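Local structure of p-nitrophenyl phosphatase (Pho2) (Archaeoglobus fulgidus, 3QGM) at residues I84-F94 against G109-Y120; L74-F83 against V185-A196. The protein probably acts as a metal-dependent phosphatase of the haloacid dehalogenase (HAD) superfamily, hydrolysing phosphate monoesters such as p-nitrophenyl phosphate. All blocks are in the same frame, centred on the assembly; numbering follows the deposited sequence.

Helix 76-87 ties both contacts together: its first two turns, as far as Phe83, pack against 185-196 in interaction 2, and its last turn belongs to interaction 1, where a type II turn, Lys88 to Ala91, leads into strand 92-95. The contact centres lie about 17 Å apart, yet touch, through a salt bridge from Arg86 NH2 to Glu195 OE2 at 3.0 Å and through Leu110 CD1 on Ala81 O at 3.6 Å. Interaction 2 is buried near the middle of the chain and nearer the metal: the side chain of Val75 is about 12 Å from the calcium ion bound by Asp14, Asp16 and Asp212. Interaction 1 belongs to the five-stranded sheet, away from that site.

Interaction 1. Residues I84-F94 against G109-Y120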
loop_
_atom_site.group_PDB
_atom_site.type_symbol
_atom_site.label_atom_id
_atom_site.label_comp_id
_atom_site.label_asym_id
_atom_site.label_seq_id
_atom_site.Cartn_x
_atom_site.Cartn_y
_atom_site.Cartn_z
ATOM N N ILE A 84 24.191 -0.781 -3.585
ATOM C CA ILE A 84 23.967 -0.831 -5.006
ATOM C C ILE A 84 25.258 -0.627 -5.815
ATOM O O ILE A 84 25.517 -1.326 -6.800
ATOM C CB ILE A 84 22.887 0.180 -5.400
ATOM C CG1 ILE A 84 21.591 -0.189 -4.651
ATOM C CG2 ILE A 84 22.712 0.191 -6.899
ATOM C CD1 ILE A 84 20.356 0.730 -4.866
ATOM N N ALA A 85 26.009 0.378 -5.410
ATOM C CA ALA A 85 27.214 0.812 -6.099
ATOM C C ALA A 85 28.256 -0.318 -6.152
ATOM O O ALA A 85 28.959 -0.508 -7.175
ATOM C CB ALA A 85 27.768 2.008 -5.369
ATOM N N ARG A 86 28.373 -1.048 -5.045
ATOM C CA ARG A 86 29.256 -2.219 -4.986
ATOM C C ARG A 86 28.809 -3.299 -5.939
ATOM O O ARG A 86 29.608 -3.910 -6.622
ATOM C CB ARG A 86 29.279 -2.792 -3.594
ATOM C CG ARG A 86 30.063 -1.934 -2.705
ATOM C CD ARG A 86 29.943 -2.404 -1.332
ATOM N NE ARG A 86 30.391 -1.390 -0.398
ATOM C CZ ARG A 86 30.172 -1.464 0.904
ATOM N NH1 ARG A 86 29.491 -2.493 1.408
ATOM N NH2 ARG A 86 30.632 -0.510 1.700
ATOM N N GLU A 87 27.503 -3.520 -5.967
ATOM C CA GLU A 87 26.923 -4.481 -6.862
ATOM C C GLU A 87 27.090 -4.082 -8.324
ATOM O O GLU A 87 27.306 -4.923 -9.173
ATOM C CB GLU A 87 25.412 -4.583 -6.563
ATOM C CG GLU A 87 24.967 -5.939 -6.333
ATOM C CD GLU A 87 23.490 -6.023 -6.025
ATOM O OE1 GLU A 87 22.664 -5.356 -6.677
ATOM O OE2 GLU A 87 23.185 -6.813 -5.133
ATOM N N LYS A 88 26.897 -2.799 -8.614
ATOM C CA LYS A 88 26.898 -2.320 -9.981
ATOM C C LYS A 88 27.327 -0.878 -10.064
ATOM O O LYS A 88 26.509 0.045 -9.966
ATOM C CB LYS A 88 25.558 -2.537 -10.687
ATOM C CG LYS A 88 25.631 -2.098 -12.133
ATOM C CD LYS A 88 24.864 -2.939 -13.128
ATOM C CE LYS A 88 25.045 -2.300 -14.514
ATOM N NZ LYS A 88 24.130 -2.873 -15.556
ATOM N N PRO A 89 28.641 -0.675 -10.225
ATOM C CA PRO A 89 29.177 0.666 -10.303
ATOM C C PRO A 89 28.445 1.494 -11.326
ATOM O O PRO A 89 28.168 1.019 -12.420
ATOM C CB PRO A 89 30.629 0.439 -10.704
ATOM C CG PRO A 89 30.950 -0.931 -10.071
ATOM C CD PRO A 89 29.695 -1.718 -10.323
ATOM N N ASN A 90 28.105 2.724 -10.930
ATOM C CA ASN A 90 27.364 3.665 -11.767
ATOM C C ASN A 90 26.044 3.130 -12.241
ATOM O O ASN A 90 25.596 3.499 -13.310
ATOM C CB ASN A 90 28.196 4.111 -12.976
ATOM C CG ASN A 90 29.628 4.410 -12.606
ATOM O OD1 ASN A 90 30.550 3.840 -13.191
ATOM N ND2 ASN A 90 29.834 5.299 -11.616
ATOM N N ALA A 91 25.396 2.291 -11.460
ATOM C CA ALA A 91 24.074 1.787 -11.862
ATOM C C ALA A 91 23.076 2.943 -12.043
ATOM O O ALA A 91 23.187 3.979 -11.367
ATOM C CB ALA A 91 23.544 0.753 -10.861
ATOM N N LYS A 92 22.150 2.753 -12.976
ATOM C CA LYS A 92 21.067 3.696 -13.249
ATOM C C LYS A 92 19.903 3.324 -12.307
ATOM O O LYS A 92 19.429 2.185 -12.299
ATOM C CB LYS A 92 20.587 3.613 -14.710
ATOM C CG LYS A 92 21.590 3.998 -15.811
ATOM C CD LYS A 92 20.851 3.863 -17.192
ATOM C CE LYS A 92 21.751 4.077 -18.370
ATOM N NZ LYS A 92 23.028 3.405 -18.089
ATOM N N VAL A 93 19.492 4.286 -11.500
ATOM C CA VAL A 93 18.531 4.103 -10.450
ATOM C C VAL A 93 17.362 5.092 -10.577
ATOM O O VAL A 93 17.532 6.246 -11.021
ATOM C CB VAL A 93 19.194 4.245 -9.039
ATOM C CG1 VAL A 93 20.395 3.335 -8.898
ATOM C CG2 VAL A 93 19.626 5.684 -8.745
ATOM N N PHE A 94 16.179 4.610 -10.197
ATOM C CA PHE A 94 14.979 5.421 -9.988
ATOM C C PHE A 94 14.559 5.189 -8.542
ATOM O O PHE A 94 14.536 4.039 -8.053
ATOM C CB PHE A 94 13.872 5.036 -10.953
ATOM C CG PHE A 94 12.539 5.626 -10.589
ATOM C CD1 PHE A 94 12.228 6.916 -10.940
ATOM C CD2 PHE A 94 11.650 4.916 -9.826
ATOM C CE1 PHE A 94 11.026 7.473 -10.585
ATOM C CE2 PHE A 94 10.454 5.463 -9.438
ATOM C CZ PHE A 94 10.141 6.765 -9.823
ATOM N N GLY A 109 28.074 7.506 -6.584
ATOM C CA GLY A 109 28.419 7.359 -8.024
ATOM C C GLY A 109 27.273 6.823 -8.893
ATOM O O GLY A 109 27.471 6.559 -10.068
ATOM N N LEU A 110 26.073 6.656 -8.321
ATOM C CA LEU A 110 24.938 6.156 -9.105
ATOM C C LEU A 110 24.333 7.251 -9.994
ATOM O O LEU A 110 24.489 8.430 -9.736
ATOM C CB LEU A 110 23.869 5.531 -8.213
ATOM C CG LEU A 110 24.412 4.410 -7.296
ATOM C CD1 LEU A 110 23.423 3.957 -6.188
ATOM C CD2 LEU A 110 24.989 3.215 -8.125
ATOM N N GLU A 111 23.629 6.844 -11.036
ATOM C CA GLU A 111 23.024 7.774 -11.977
ATOM C C GLU A 111 21.508 7.747 -11.832
ATOM O O GLU A 111 20.895 6.689 -12.023
ATOM C CB GLU A 111 23.405 7.363 -13.403
ATOM C CG GLU A 111 22.838 8.267 -14.501
ATOM C CD GLU A 111 23.192 7.824 -15.935
ATOM O OE1 GLU A 111 23.969 6.865 -16.117
ATOM O OE2 GLU A 111 22.659 8.430 -16.889
ATOM N N ILE A 112 20.911 8.903 -11.540
ATOM C CA ILE A 112 19.485 9.019 -11.337
ATOM C C ILE A 112 18.766 9.173 -12.662
ATOM O O ILE A 112 18.991 10.142 -13.396
ATOM C CB ILE A 112 19.106 10.186 -10.421
ATOM C CG1 ILE A 112 19.935 10.191 -9.125
ATOM C CG2 ILE A 112 17.584 10.142 -10.059
ATOM C CD1 ILE A 112 19.716 8.981 -8.268
ATOM N N VAL A 113 17.893 8.220 -12.997
ATOM C CA VAL A 113 17.221 8.262 -14.280
ATOM C C VAL A 113 15.704 8.103 -14.135
ATOM O O VAL A 113 15.162 7.907 -13.026
ATOM C CB VAL A 113 17.808 7.170 -15.216
ATOM C CG1 VAL A 113 19.318 7.441 -15.437
ATOM C CG2 VAL A 113 17.590 5.761 -14.621
ATOM N N ASP A 114 15.020 8.161 -15.267
ATOM C CA ASP A 114 13.573 7.982 -15.290
ATOM C C ASP A 114 13.267 6.533 -14.978
ATOM O O ASP A 114 14.116 5.664 -15.134
ATOM C CB ASP A 114 13.009 8.346 -16.665
ATOM C CG ASP A 114 13.296 9.767 -17.055
ATOM O OD1 ASP A 114 13.603 10.585 -16.161
ATOM O OD2 ASP A 114 13.214 10.081 -18.255
ATOM N N TYR A 115 12.037 6.282 -14.529
ATOM C CA TYR A 115 11.614 4.962 -14.082
ATOM C C TYR A 115 11.743 3.899 -15.169
ATOM O O TYR A 115 12.054 2.759 -14.866
ATOM C CB TYR A 115 10.161 4.999 -13.553
ATOM C CG TYR A 115 9.084 5.157 -14.623
ATOM C CD1 TYR A 115 8.634 6.420 -15.035
ATOM C CD2 TYR A 115 8.547 4.052 -15.250
ATOM C CE1 TYR A 115 7.633 6.548 -16.033
ATOM C CE2 TYR A 115 7.579 4.182 -16.238
ATOM C CZ TYR A 115 7.123 5.417 -16.613
ATOM O OH TYR A 115 6.176 5.481 -17.593
ATOM N N ASP A 116 11.571 4.283 -16.432
ATOM C CA ASP A 116 11.651 3.360 -17.561
ATOM C C ASP A 116 13.067 3.114 -18.055
ATOM O O ASP A 116 13.265 2.296 -18.926
ATOM C CB ASP A 116 10.742 3.836 -18.737
ATOM C CG ASP A 116 11.026 5.311 -19.173
ATOM O OD1 ASP A 116 11.918 5.943 -18.579
ATOM O OD2 ASP A 116 10.353 5.837 -20.094
ATOM N N GLU A 117 14.052 3.829 -17.521
ATOM C CA GLU A 117 15.451 3.593 -17.893
ATOM C C GLU A 117 16.194 2.900 -16.770
ATOM O O GLU A 117 17.264 2.374 -16.994
ATOM C CB GLU A 117 16.165 4.929 -18.175
ATOM C CG GLU A 117 15.624 5.694 -19.399
ATOM C CD GLU A 117 15.988 7.204 -19.422
ATOM O OE1 GLU A 117 16.374 7.815 -18.375
ATOM O OE2 GLU A 117 15.850 7.790 -20.519
ATOM N N ALA A 118 15.631 2.918 -15.558
ATOM C CA ALA A 118 16.332 2.406 -14.382
ATOM C C ALA A 118 16.692 0.936 -14.480
ATOM O O ALA A 118 15.895 0.155 -14.978
ATOM C CB ALA A 118 15.469 2.627 -13.126
ATOM N N GLU A 119 17.864 0.564 -13.969
ATOM C CA GLU A 119 18.175 -0.824 -13.649
ATOM C C GLU A 119 17.793 -1.184 -12.207
ATOM O O GLU A 119 17.661 -2.351 -11.890
ATOM C CB GLU A 119 19.664 -1.123 -13.798
ATOM C CG GLU A 119 20.389 -0.303 -14.848
ATOM C CD GLU A 119 21.901 -0.379 -14.641
ATOM O OE1 GLU A 119 22.353 -1.508 -14.308
ATOM O OE2 GLU A 119 22.599 0.661 -14.769
ATOM N N TYR A 120 17.683 -0.187 -11.327
ATOM C CA TYR A 120 17.288 -0.420 -9.943
ATOM C C TYR A 120 16.112 0.473 -9.574
ATOM O O TYR A 120 16.102 1.683 -9.896
ATOM C CB TYR A 120 18.432 -0.116 -8.974
ATOM C CG TYR A 120 19.559 -1.145 -8.896
ATOM C CD1 TYR A 120 20.501 -1.260 -9.918
ATOM C CD2 TYR A 120 19.672 -2.013 -7.788
ATOM C CE1 TYR A 120 21.525 -2.229 -9.848
ATOM C CE2 TYR A 120 20.691 -2.986 -7.720
ATOM C CZ TYR A 120 21.611 -3.063 -8.751
ATOM O OH TYR A 120 22.619 -3.965 -8.663
HETATM O O HOH W 1 24.832 1.534 -15.493
#
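Tyr120 lays its ring against the end of helix 76-87, and Ile84 CG2 sits over the centre of one face, 3.7 Å from the centroid and 4° off the normal. That methyl is anti to the backbone N of Ile84, which carries it over the ring. Glu87 OE1 lies at the ring's edge, in its plane, and accepts from Tyr120 OH; the modelled 2.4 Å is very short, so the exact length is doubtful. Leu110 is the second bump: CD2 fills the hollow between Ala85 and the turn at Ala91, meeting Ala91 N at 3.5 Å, while CD1 rests on Ile84 CB. Further along, Val93 CG2 is squeezed against Ile112 CD1 at 3.3 Å, tighter than usual, and Tyr115 CB makes a CH-pi contact over the centre of one Phe94 ring face. Glu119 OE2 takes Lys92 N from above its carboxylate plane (2.8 Å), and Asn90 ND2 reaches Gly109 O by a nearly straight bond of 3.1 Å. Strand 92-95 runs parallel between 111-112, its partner in a beta-alpha-beta unit, and 120-123. Helix 99-107 covers Val93, Leu110 and Ile112 through Leu105; helix 131-143 packs on Phe94, and Ile148 of strand 146-149 touches Ile84 and Tyr120.

Interaction 2. Residues L74-F83 against V185-A196; sequences LVATYATARF and VGKPSEVIMREA
Helix 76-83 and helix 190-196 cross almost perpendicularly, at 89°, with axes 10.6 Å apart at closest approach, and no hydrogen bond joins the two segments. Leu74, in the short strand 73-75, gives the most surface to the contact: CD2 lies 3.3 Å from Ile192 O and also touches Ile192 CG1 and Ala196 CB, while CD1 meets Glu195 CG at 3.8 Å. Its chi1 of -169° lays CG against Ile192, and chi2 of 57° turns CD2 onto Ile192 and CD1 onto Glu195. An alanine here is likely to leave a gap between the strand and Ile192, with Glu195 CG and Ala196 CB losing their apolar neighbour. That strand is outermost in the six-stranded parallel sheet of the Rossmann-like HAD core, beside strand 42-47, whose Val46 and Ile44 also pack on Ile192 and Ala196. Val185, just after strand 183-184 of the other sheet, sets its two methyls against neighbouring residues of helix 76-83: CG1 presses on Ala79 CB at 3.5 Å, CG2 on Thr80 OG1 at 3.4 Å. Thr80 OG1 itself donates to Ala76 O (2.8 Å), from the carbonyl face opposite Thr80 N. Beyond, Phe83 meets Val191 CG1 obliquely through CD1 (3.7 Å).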
loop_
_atom_site.group_PDB
_atom_site.type_symbol
_atom_site.label_atom_id
_atom_site.label_comp_id
_atom_site.label_asym_id
_atom_site.label_seq_id
_atom_site.Cartn_x
_atom_site.Cartn_y
_atom_site.Cartn_z
ATOM N N LEU A 74 26.177 4.696 10.306
ATOM C CA LEU A 74 25.642 3.896 9.225
ATOM C C LEU A 74 24.143 4.141 9.165
ATOM O O LEU A 74 23.379 3.630 10.022
ATOM C CB LEU A 74 25.952 2.399 9.435
ATOM C CG LEU A 74 25.688 1.407 8.274
ATOM C CD1 LEU A 74 26.448 1.768 6.980
ATOM C CD2 LEU A 74 26.029 0.034 8.715
ATOM N N VAL A 75 23.717 4.914 8.164
ATOM C CA VAL A 75 22.305 5.238 7.992
ATOM C C VAL A 75 21.804 4.593 6.688
ATOM O O VAL A 75 22.579 4.339 5.757
ATOM C CB VAL A 75 22.067 6.773 8.046
ATOM C CG1 VAL A 75 22.788 7.518 6.851
ATOM C CG2 VAL A 75 20.536 7.080 8.156
ATOM N N ALA A 76 20.516 4.256 6.683
ATOM C CA ALA A 76 19.957 3.423 5.654
ATOM C C ALA A 76 20.112 4.068 4.295
ATOM O O ALA A 76 20.265 3.380 3.323
ATOM C CB ALA A 76 18.436 3.107 5.956
ATOM N N THR A 77 20.055 5.387 4.215
ATOM C CA THR A 77 20.180 6.043 2.920
ATOM C C THR A 77 21.574 5.741 2.334
ATOM O O THR A 77 21.722 5.248 1.195
ATOM C CB THR A 77 20.019 7.564 3.031
ATOM O OG1 THR A 77 20.907 8.067 4.035
ATOM C CG2 THR A 77 18.514 7.967 3.368
ATOM N N TYR A 78 22.593 5.964 3.158
ATOM C CA TYR A 78 23.992 5.650 2.726
ATOM C C TYR A 78 24.189 4.133 2.496
ATOM O O TYR A 78 24.857 3.712 1.524
ATOM C CB TYR A 78 24.954 6.198 3.786
ATOM C CG TYR A 78 26.398 5.779 3.708
ATOM C CD1 TYR A 78 27.297 6.549 3.001
ATOM C CD2 TYR A 78 26.876 4.631 4.363
ATOM C CE1 TYR A 78 28.638 6.231 2.923
ATOM C CE2 TYR A 78 28.269 4.258 4.271
ATOM C CZ TYR A 78 29.121 5.093 3.540
ATOM O OH TYR A 78 30.473 4.863 3.398
ATOM N N ALA A 79 23.618 3.300 3.383
ATOM C CA ALA A 79 23.896 1.881 3.318
ATOM C C ALA A 79 23.331 1.418 1.987
ATOM O O ALA A 79 23.956 0.618 1.275
ATOM C CB ALA A 79 23.271 1.091 4.530
ATOM N N THR A 80 22.158 1.950 1.629
ATOM C CA THR A 80 21.439 1.453 0.474
ATOM C C THR A 80 22.189 1.804 -0.804
ATOM O O THR A 80 22.332 0.953 -1.706
ATOM C CB THR A 80 20.004 2.034 0.416
ATOM O OG1 THR A 80 19.244 1.513 1.519
ATOM C CG2 THR A 80 19.345 1.696 -0.930
ATOM N N ALA A 81 22.674 3.056 -0.855
ATOM C CA ALA A 81 23.429 3.592 -2.005
ATOM C C ALA A 81 24.723 2.814 -2.218
ATOM O O ALA A 81 24.990 2.339 -3.319
ATOM C CB ALA A 81 23.725 5.125 -1.829
ATOM N N ARG A 82 25.489 2.604 -1.155
ATOM C CA ARG A 82 26.735 1.830 -1.263
ATOM C C ARG A 82 26.526 0.340 -1.605
ATOM O O ARG A 82 27.302 -0.228 -2.371
ATOM C CB ARG A 82 27.538 1.943 0.035
ATOM C CG ARG A 82 27.919 3.355 0.364
ATOM C CD ARG A 82 28.879 4.024 -0.591
ATOM N NE ARG A 82 28.831 5.482 -0.375
ATOM C CZ ARG A 82 29.773 6.357 -0.728
ATOM N NH1 ARG A 82 30.924 5.949 -1.308
ATOM N NH2 ARG A 82 29.578 7.658 -0.460
ATOM N N PHE A 83 25.482 -0.273 -1.060
ATOM C CA PHE A 83 25.096 -1.621 -1.454
ATOM C C PHE A 83 24.907 -1.717 -2.994
ATOM O O PHE A 83 25.390 -2.617 -3.646
ATOM C CB PHE A 83 23.815 -2.059 -0.691
ATOM C CG PHE A 83 23.345 -3.430 -1.056
ATOM C CD1 PHE A 83 23.742 -4.534 -0.319
ATOM C CD2 PHE A 83 22.567 -3.629 -2.188
ATOM C CE1 PHE A 83 23.350 -5.842 -0.715
ATOM C CE2 PHE A 83 22.158 -4.897 -2.578
ATOM C CZ PHE A 83 22.564 -6.010 -1.852
ATOM N N VAL A 185 17.449 -3.174 3.146
ATOM C CA VAL A 185 18.747 -2.804 3.736
ATOM C C VAL A 185 18.656 -2.646 5.254
ATOM O O VAL A 185 19.468 -3.248 5.991
ATOM C CB VAL A 185 19.302 -1.560 3.048
ATOM C CG1 VAL A 185 20.677 -1.125 3.634
ATOM C CG2 VAL A 185 19.398 -1.853 1.555
ATOM N N GLY A 186 17.653 -1.898 5.725
ATOM C CA GLY A 186 17.603 -1.432 7.116
ATOM C C GLY A 186 17.292 -2.534 8.116
ATOM O O GLY A 186 16.902 -3.637 7.730
ATOM N N LYS A 187 17.413 -2.219 9.399
ATOM C CA LYS A 187 17.015 -3.131 10.461
ATOM C C LYS A 187 15.554 -3.570 10.350
ATOM O O LYS A 187 14.680 -2.723 10.144
ATOM C CB LYS A 187 17.242 -2.492 11.836
ATOM C CG LYS A 187 18.763 -2.148 12.145
ATOM C CD LYS A 187 18.879 -1.388 13.463
ATOM C CE LYS A 187 18.349 0.027 13.382
ATOM N NZ LYS A 187 18.435 0.689 14.709
ATOM N N PRO A 188 15.277 -4.878 10.574
ATOM C CA PRO A 188 16.241 -5.893 11.086
ATOM C C PRO A 188 17.056 -6.669 10.045
ATOM O O PRO A 188 17.751 -7.650 10.390
ATOM C CB PRO A 188 15.341 -6.843 11.879
ATOM C CG PRO A 188 14.044 -6.819 11.114
ATOM C CD PRO A 188 13.889 -5.360 10.665
ATOM N N SER A 189 17.025 -6.223 8.792
ATOM C CA SER A 189 17.803 -6.900 7.779
ATOM C C SER A 189 19.287 -7.098 8.157
ATOM O O SER A 189 19.894 -6.251 8.827
ATOM C CB SER A 189 17.736 -6.176 6.480
ATOM O OG SER A 189 18.461 -6.891 5.530
ATOM N N GLU A 190 19.855 -8.232 7.735
ATOM C CA GLU A 190 21.270 -8.535 7.985
ATOM C C GLU A 190 22.155 -7.685 7.115
ATOM O O GLU A 190 23.334 -7.505 7.405
ATOM C CB GLU A 190 21.592 -10.021 7.690
ATOM C CG GLU A 190 20.988 -10.960 8.693
ATOM C CD GLU A 190 19.775 -11.724 8.160
ATOM O OE1 GLU A 190 18.894 -11.089 7.503
ATOM O OE2 GLU A 190 19.701 -12.959 8.417
ATOM N N VAL A 191 21.598 -7.160 6.032
ATOM C CA VAL A 191 22.376 -6.299 5.157
ATOM C C VAL A 191 23.038 -5.121 5.921
ATOM O O VAL A 191 24.264 -5.017 5.912
ATOM C CB VAL A 191 21.541 -5.843 3.930
ATOM C CG1 VAL A 191 22.364 -4.971 3.071
ATOM C CG2 VAL A 191 21.062 -7.087 3.128
ATOM N N ILE A 192 22.271 -4.234 6.576
ATOM C CA ILE A 192 22.909 -3.106 7.293
ATOM C C ILE A 192 23.781 -3.604 8.477
ATOM O O ILE A 192 24.902 -3.076 8.720
ATOM C CB ILE A 192 21.892 -2.031 7.718
ATOM C CG1 ILE A 192 22.604 -0.749 8.156
ATOM C CG2 ILE A 192 20.960 -2.567 8.792
ATOM C CD1 ILE A 192 21.682 0.450 8.229
HETATM N N MSE A 193 23.344 -4.682 9.105
HETATM C CA MSE A 193 24.037 -5.244 10.249
HETATM C C MSE A 193 25.442 -5.837 9.922
HETATM O O MSE A 193 26.414 -5.603 10.661
HETATM C CB MSE A 193 23.115 -6.268 10.952
HETATM C CG MSE A 193 21.832 -5.587 11.489
HETATM SE SE MSE A 193 22.086 -4.024 12.677
HETATM C CE MSE A 193 22.694 -4.884 14.331
ATOM N N ARG A 194 25.548 -6.565 8.812
ATOM C CA ARG A 194 26.815 -7.103 8.382
ATOM C C ARG A 194 27.716 -5.968 7.907
ATOM O O ARG A 194 28.937 -6.036 8.083
ATOM C CB ARG A 194 26.631 -8.214 7.330
ATOM C CG ARG A 194 25.860 -9.400 7.950
ATOM C CD ARG A 194 25.898 -10.745 7.180
ATOM N NE ARG A 194 25.013 -11.731 7.836
ATOM C CZ ARG A 194 25.266 -12.335 9.004
ATOM N NH1 ARG A 194 24.367 -13.177 9.514
ATOM N NH2 ARG A 194 26.412 -12.115 9.679
ATOM N N GLU A 195 27.134 -4.892 7.372
ATOM C CA GLU A 195 27.970 -3.752 7.011
ATOM C C GLU A 195 28.573 -3.141 8.274
ATOM O O GLU A 195 29.742 -2.737 8.263
ATOM C CB GLU A 195 27.236 -2.694 6.190
ATOM C CG GLU A 195 28.074 -1.443 5.856
ATOM C CD GLU A 195 29.226 -1.705 4.872
ATOM O OE1 GLU A 195 29.358 -2.843 4.371
ATOM O OE2 GLU A 195 29.999 -0.767 4.594
ATOM N N ALA A 196 27.782 -3.070 9.341
ATOM C CA ALA A 196 28.232 -2.441 10.580
ATOM C C ALA A 196 29.362 -3.248 11.246
ATOM O O ALA A 196 30.338 -2.668 11.741
ATOM C CB ALA A 196 27.074 -2.240 11.562
#